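Local coordinates for beta-galactosidase/beta-glucuronidase (Faecalibacterium prausnitzii L2-6, PDB 6MVF), which acts as an FMN-binding beta-glucuronidase of glycoside hydrolase family 2 in the human gut microbiome, probably releasing terminal beta-linked glucuronic acid, at residues A[358-363]-A[414-419]; A[377-382]-A[421-426]. All coordinates share one frame; numbering follows the deposited sequence.

Interaction 1: residues A[358-363]-A[414-419]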
# COMPACT_ATOMS: atom_id res chain seq x y z
N ILE A 358 0.13 35.67 -12.88
CA ILE A 358 -0.93 36.20 -12.03
C ILE A 358 -2.13 36.51 -12.92
O ILE A 358 -1.96 36.66 -14.13
CB ILE A 358 -0.47 37.46 -11.28
CG1 ILE A 358 0.00 38.52 -12.29
CG2 ILE A 358 0.62 37.13 -10.27
CD1 ILE A 358 0.56 39.75 -11.66
N PRO A 359 -3.37 36.60 -12.37
CA PRO A 359 -4.55 36.88 -13.21
C PRO A 359 -4.77 38.36 -13.52
O PRO A 359 -5.89 38.84 -13.45
CB PRO A 359 -5.71 36.31 -12.39
CG PRO A 359 -5.24 36.47 -10.98
CD PRO A 359 -3.74 36.29 -10.98
N PHE A 360 -3.70 39.08 -13.85
CA PHE A 360 -3.78 40.45 -14.36
C PHE A 360 -4.20 40.38 -15.83
O PHE A 360 -3.38 40.37 -16.75
CB PHE A 360 -2.42 41.12 -14.16
CG PHE A 360 -2.42 42.59 -14.43
CD1 PHE A 360 -3.60 43.31 -14.48
CD2 PHE A 360 -1.20 43.25 -14.67
CE1 PHE A 360 -3.58 44.67 -14.74
CE2 PHE A 360 -1.17 44.61 -14.93
CZ PHE A 360 -2.35 45.32 -14.97
N ILE A 361 -5.51 40.29 -16.06
CA ILE A 361 -6.03 39.80 -17.33
C ILE A 361 -7.05 40.78 -17.93
O ILE A 361 -7.92 41.30 -17.23
CB ILE A 361 -6.65 38.40 -17.16
CG1 ILE A 361 -7.10 37.82 -18.50
CG2 ILE A 361 -7.78 38.42 -16.16
CD1 ILE A 361 -7.01 36.29 -18.55
N SER A 362 -6.91 41.02 -19.24
CA SER A 362 -7.94 41.57 -20.13
C SER A 362 -8.15 43.07 -20.02
O SER A 362 -8.00 43.78 -21.02
CB SER A 362 -9.28 40.89 -19.90
OG SER A 362 -9.40 39.71 -20.67
N VAL A 363 -8.52 43.56 -18.83
CA VAL A 363 -9.07 44.90 -18.63
C VAL A 363 -8.36 45.52 -17.44
O VAL A 363 -8.55 45.08 -16.30
CB VAL A 363 -10.58 44.88 -18.39
CG1 VAL A 363 -11.05 46.26 -17.95
CG2 VAL A 363 -11.33 44.37 -19.63
N HIS A 414 5.63 48.28 -15.59
CA HIS A 414 6.99 48.55 -15.14
C HIS A 414 7.16 48.24 -13.66
O HIS A 414 8.18 47.70 -13.25
CB HIS A 414 7.38 49.99 -15.46
CG HIS A 414 7.49 50.29 -16.93
ND1 HIS A 414 6.76 51.28 -17.55
CD2 HIS A 414 8.25 49.72 -17.90
CE1 HIS A 414 7.05 51.30 -18.83
NE2 HIS A 414 7.95 50.37 -19.07
N ASP A 415 6.15 48.58 -12.84
CA ASP A 415 6.18 48.20 -11.42
C ASP A 415 6.32 46.70 -11.25
O ASP A 415 7.10 46.23 -10.42
CB ASP A 415 4.90 48.69 -10.71
CG ASP A 415 4.79 50.23 -10.67
OD1 ASP A 415 5.83 50.91 -10.77
OD2 ASP A 415 3.66 50.77 -10.55
N LEU A 416 5.58 45.92 -12.05
CA LEU A 416 5.64 44.47 -11.97
C LEU A 416 6.98 43.93 -12.47
O LEU A 416 7.53 43.00 -11.88
CB LEU A 416 4.48 43.85 -12.78
CG LEU A 416 3.12 43.83 -12.10
CD1 LEU A 416 1.98 43.61 -13.10
CD2 LEU A 416 3.12 42.76 -11.00
N GLN A 417 7.51 44.49 -13.56
CA GLN A 417 8.83 44.08 -14.01
C GLN A 417 9.87 44.35 -12.93
O GLN A 417 10.75 43.52 -12.67
CB GLN A 417 9.21 44.79 -15.31
CG GLN A 417 10.67 44.56 -15.73
CD GLN A 417 10.91 43.17 -16.30
OE1 GLN A 417 9.97 42.37 -16.45
NE2 GLN A 417 12.16 42.87 -16.61
N LYS A 418 9.77 45.51 -12.27
CA LYS A 418 10.72 45.85 -11.22
C LYS A 418 10.59 44.92 -10.02
O LYS A 418 11.59 44.56 -9.40
CB LYS A 418 10.54 47.31 -10.81
CG LYS A 418 11.67 47.81 -9.90
CD LYS A 418 11.22 48.91 -8.93
CE LYS A 418 12.42 49.45 -8.13
NZ LYS A 418 12.05 50.45 -7.08
N LEU A 419 9.36 44.50 -9.71
CA LEU A 419 9.15 43.62 -8.56
C LEU A 419 9.70 42.22 -8.81
O LEU A 419 10.28 41.60 -7.91
CB LEU A 419 7.67 43.56 -8.22
CG LEU A 419 7.32 42.65 -7.04
CD1 LEU A 419 7.96 43.21 -5.80
CD2 LEU A 419 5.82 42.52 -6.89
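L416 divides its two methyl groups between I358 and F360, and the whole of this apolar contact follows from that fork. One branch, CD2, meets I358 CD1 tip to tip at 4.0 Å. The other, CD1, comes up obliquely beside the CD2-CE2 bond of the F360 ring, lying 3.6 Å from F360 CD2 and 3.8 Å from F360 CE2. Two torsions bring the partners into line: I358 sends CG1 between its own backbone N and carbonyl carbon (chi1 57°), while F360 carries CG anti to the backbone N (chi1 -171°). F360 itself is the centre of an inverse gamma turn. The example illustrates how side chains join a loop after a barrel strand to an outer helix of the TIM barrel: residues 358-363 follow the barrel strand 353-357, and L416 belongs to the outer helix 407-423. From the intervening elements, V374 of helix 368-385 and I396 of strand 391-398 also pack on L416. The F360 ring has aromatic company as well, with Y147 set edge-to-face and H413 inclined to it at about 35°. With 106 Å² buried and the CA atoms of F360 and L416 still 10.5 Å apart, the segments meet through side chains alone. Backbone bonds from the loop to N398 and G403 supply directional links to its surroundings. Between the two segments themselves there is no polar bond, so the contact rests on apolar packing in a buried place.

Interaction 2: residues A[377-382]-A[421-426]. With FMN (flavin mononucleotide), chain G.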
# COMPACT_ATOMS: atom_id res chain seq x y z
N GLU A 377 -0.41 40.05 -5.37
CA GLU A 377 -0.57 38.75 -6.00
C GLU A 377 0.72 38.29 -6.65
O GLU A 377 1.04 37.09 -6.63
CB GLU A 377 -1.71 38.78 -7.02
CG GLU A 377 -2.24 37.42 -7.37
CD GLU A 377 -3.68 37.43 -7.92
OE1 GLU A 377 -4.08 38.40 -8.61
OE2 GLU A 377 -4.41 36.45 -7.66
N MET A 378 1.50 39.22 -7.21
CA MET A 378 2.77 38.83 -7.79
C MET A 378 3.81 38.52 -6.71
O MET A 378 4.64 37.62 -6.88
CB MET A 378 3.29 39.91 -8.72
CG MET A 378 4.46 39.47 -9.54
SD MET A 378 3.93 38.33 -10.84
CE MET A 378 5.38 37.32 -10.92
N LYS A 379 3.72 39.24 -5.59
CA LYS A 379 4.65 39.00 -4.46
C LYS A 379 4.36 37.62 -3.87
O LYS A 379 5.28 36.94 -3.52
CB LYS A 379 4.55 40.14 -3.45
CG LYS A 379 5.80 40.34 -2.63
CD LYS A 379 5.83 41.59 -1.79
CE LYS A 379 6.93 41.54 -0.76
NZ LYS A 379 6.97 42.75 0.08
N GLU A 380 3.10 37.23 -3.78
CA GLU A 380 2.77 35.91 -3.28
C GLU A 380 3.14 34.83 -4.28
O GLU A 380 3.57 33.74 -3.89
CB GLU A 380 1.27 35.82 -2.94
CG GLU A 380 0.84 36.70 -1.79
CD GLU A 380 -0.66 36.67 -1.58
OE1 GLU A 380 -1.42 36.65 -2.58
OE2 GLU A 380 -1.09 36.66 -0.41
N LEU A 381 2.96 35.09 -5.57
CA LEU A 381 3.29 34.08 -6.57
C LEU A 381 4.77 33.76 -6.55
O LEU A 381 5.17 32.59 -6.66
CB LEU A 381 2.86 34.54 -7.96
CG LEU A 381 3.29 33.65 -9.12
CD1 LEU A 381 2.64 32.26 -9.00
CD2 LEU A 381 2.98 34.32 -10.47
N ILE A 382 5.62 34.77 -6.41
CA ILE A 382 7.05 34.53 -6.45
C ILE A 382 7.54 33.91 -5.15
O ILE A 382 8.37 33.00 -5.17
CB ILE A 382 7.78 35.85 -6.76
CG1 ILE A 382 7.45 36.27 -8.20
CG2 ILE A 382 9.29 35.72 -6.50
CD1 ILE A 382 8.07 37.57 -8.60
N LYS A 421 12.23 41.41 -10.64
CA LYS A 421 13.70 41.43 -10.61
C LYS A 421 14.24 41.77 -9.22
O LYS A 421 15.32 41.31 -8.85
CB LYS A 421 14.23 42.41 -11.64
CG LYS A 421 13.87 42.02 -13.07
CD LYS A 421 14.36 40.62 -13.39
CE LYS A 421 14.12 40.26 -14.84
NZ LYS A 421 14.81 39.00 -15.21
N GLU A 422 13.51 42.57 -8.45
CA GLU A 422 13.81 42.74 -7.04
C GLU A 422 13.66 41.42 -6.28
O GLU A 422 14.56 41.03 -5.53
CB GLU A 422 12.88 43.81 -6.45
CG GLU A 422 13.61 44.94 -5.72
CD GLU A 422 12.89 46.29 -5.84
OE1 GLU A 422 11.66 46.32 -5.64
OE2 GLU A 422 13.56 47.32 -6.15
N LEU A 423 12.54 40.72 -6.47
CA LEU A 423 12.30 39.51 -5.69
C LEU A 423 13.08 38.32 -6.21
O LEU A 423 13.49 37.46 -5.42
CB LEU A 423 10.82 39.16 -5.67
CG LEU A 423 9.91 40.08 -4.86
CD1 LEU A 423 8.51 39.56 -4.96
CD2 LEU A 423 10.36 40.13 -3.44
N ASP A 424 13.31 38.24 -7.52
CA ASP A 424 13.87 37.02 -8.11
C ASP A 424 14.58 37.37 -9.40
O ASP A 424 14.01 37.30 -10.50
CB ASP A 424 12.78 35.98 -8.36
CG ASP A 424 13.30 34.73 -9.03
OD1 ASP A 424 14.54 34.52 -9.05
OD2 ASP A 424 12.47 33.95 -9.56
N PRO A 425 15.86 37.74 -9.32
CA PRO A 425 16.62 38.00 -10.55
C PRO A 425 17.03 36.74 -11.30
O PRO A 425 17.56 36.85 -12.41
CB PRO A 425 17.84 38.78 -10.04
CG PRO A 425 17.97 38.40 -8.58
CD PRO A 425 16.56 38.18 -8.10
N THR A 426 16.80 35.56 -10.73
CA THR A 426 17.21 34.31 -11.35
C THR A 426 16.22 33.82 -12.40
O THR A 426 16.44 32.76 -12.98
CB THR A 426 17.38 33.20 -10.29
OG1 THR A 426 16.09 32.67 -9.95
CG2 THR A 426 18.04 33.71 -9.02
N1 FMN G . 11.15 37.67 4.81
C2 FMN G . 10.61 37.08 5.87
O2 FMN G . 10.56 37.64 6.97
N3 FMN G . 10.08 35.87 5.83
C4 FMN G . 10.06 35.15 4.75
O4 FMN G . 9.56 34.04 4.71
C4A FMN G . 10.63 35.72 3.58
N5 FMN G . 10.60 35.00 2.49
C5A FMN G . 11.11 35.46 1.36
C6 FMN G . 11.07 34.68 0.24
C7 FMN G . 11.59 35.12 -0.92
C7M FMN G . 11.53 34.27 -2.13
C8 FMN G . 12.19 36.45 -0.97
C8M FMN G . 12.76 36.96 -2.25
C9 FMN G . 12.24 37.23 0.16
C9A FMN G . 11.72 36.78 1.34
N10 FMN G . 11.74 37.58 2.48
C10 FMN G . 11.20 37.05 3.64
C1' FMN G . 12.41 38.87 2.36
C2' FMN G . 11.68 40.19 2.50
O2' FMN G . 11.24 40.41 1.19
C3' FMN G . 12.60 41.34 2.83
O3' FMN G . 13.81 40.85 3.36
C4' FMN G . 12.07 42.29 3.88
O4' FMN G . 11.49 41.49 4.89
C5' FMN G . 11.07 43.33 3.35
O5' FMN G . 9.73 42.92 3.55
P FMN G . 8.49 43.58 2.83
O1P FMN G . 7.43 43.42 3.85
O2P FMN G . 8.91 44.99 2.54
O3P FMN G . 8.19 42.85 1.56
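D424 OD1 is gripped twice by T426, closing an Asx turn where helix 407-423 of the TIM barrel ends, while D424 CB packs against I382 CG2 across the contact. The T426 hydroxyl donates to the syn lone pair of OD1, with OG1 2.6 Å away. T426 N, 3.0 Å from OD1, comes from above the carboxylate plane, 45° out of it, with an N-H...OD1 angle of 135°, well short of straight. The other oxygen, OD2, takes a salt bridge from R427 and a hydrogen bond from W394, surroundings that would probably keep the carboxylate ionised. Beside this polar turn, the two outer helices meet through aliphatic groups. The I382 and L423 side chains cross obliquely, with I382 CG2 3.9 Å from L423 CB, and L423 CD1 abuts K379 CG at 3.7 Å, the lysine passing the leucine at about a right angle. Extended beyond CG, K379 then runs on to the FMN phosphate; Y177 and D174 also hydrogen-bond to the cofactor. The modelled K379 NZ to O3P link is doubtful as a bond. At the flavin end the same leucine lines the pocket: L423 CD2 is 4.2 Å from the C8M methyl of FMN.

Overall arrangement
Interactions 1 and 2 share helix 407-423 and lie in the same TIM barrel, their centres 11 Å apart. M378 joins them, its CB packing on L416 CD2 and its SD on I358 CG2. Contact 358-363/414-419 is wholly buried and apolar, set where a loop leaving a barrel strand reaches the helix. Contact 377-382/421-426 is only partly buried, at the end of that helix, and combines aliphatic packing with a bonded carboxylate and a cofactor. The difference follows position: the L416 side chain is about 14 Å from FMN, whereas K379 and L423 line its pocket. One helix thus serves an apolar buried junction and the edge of the flavin pocket.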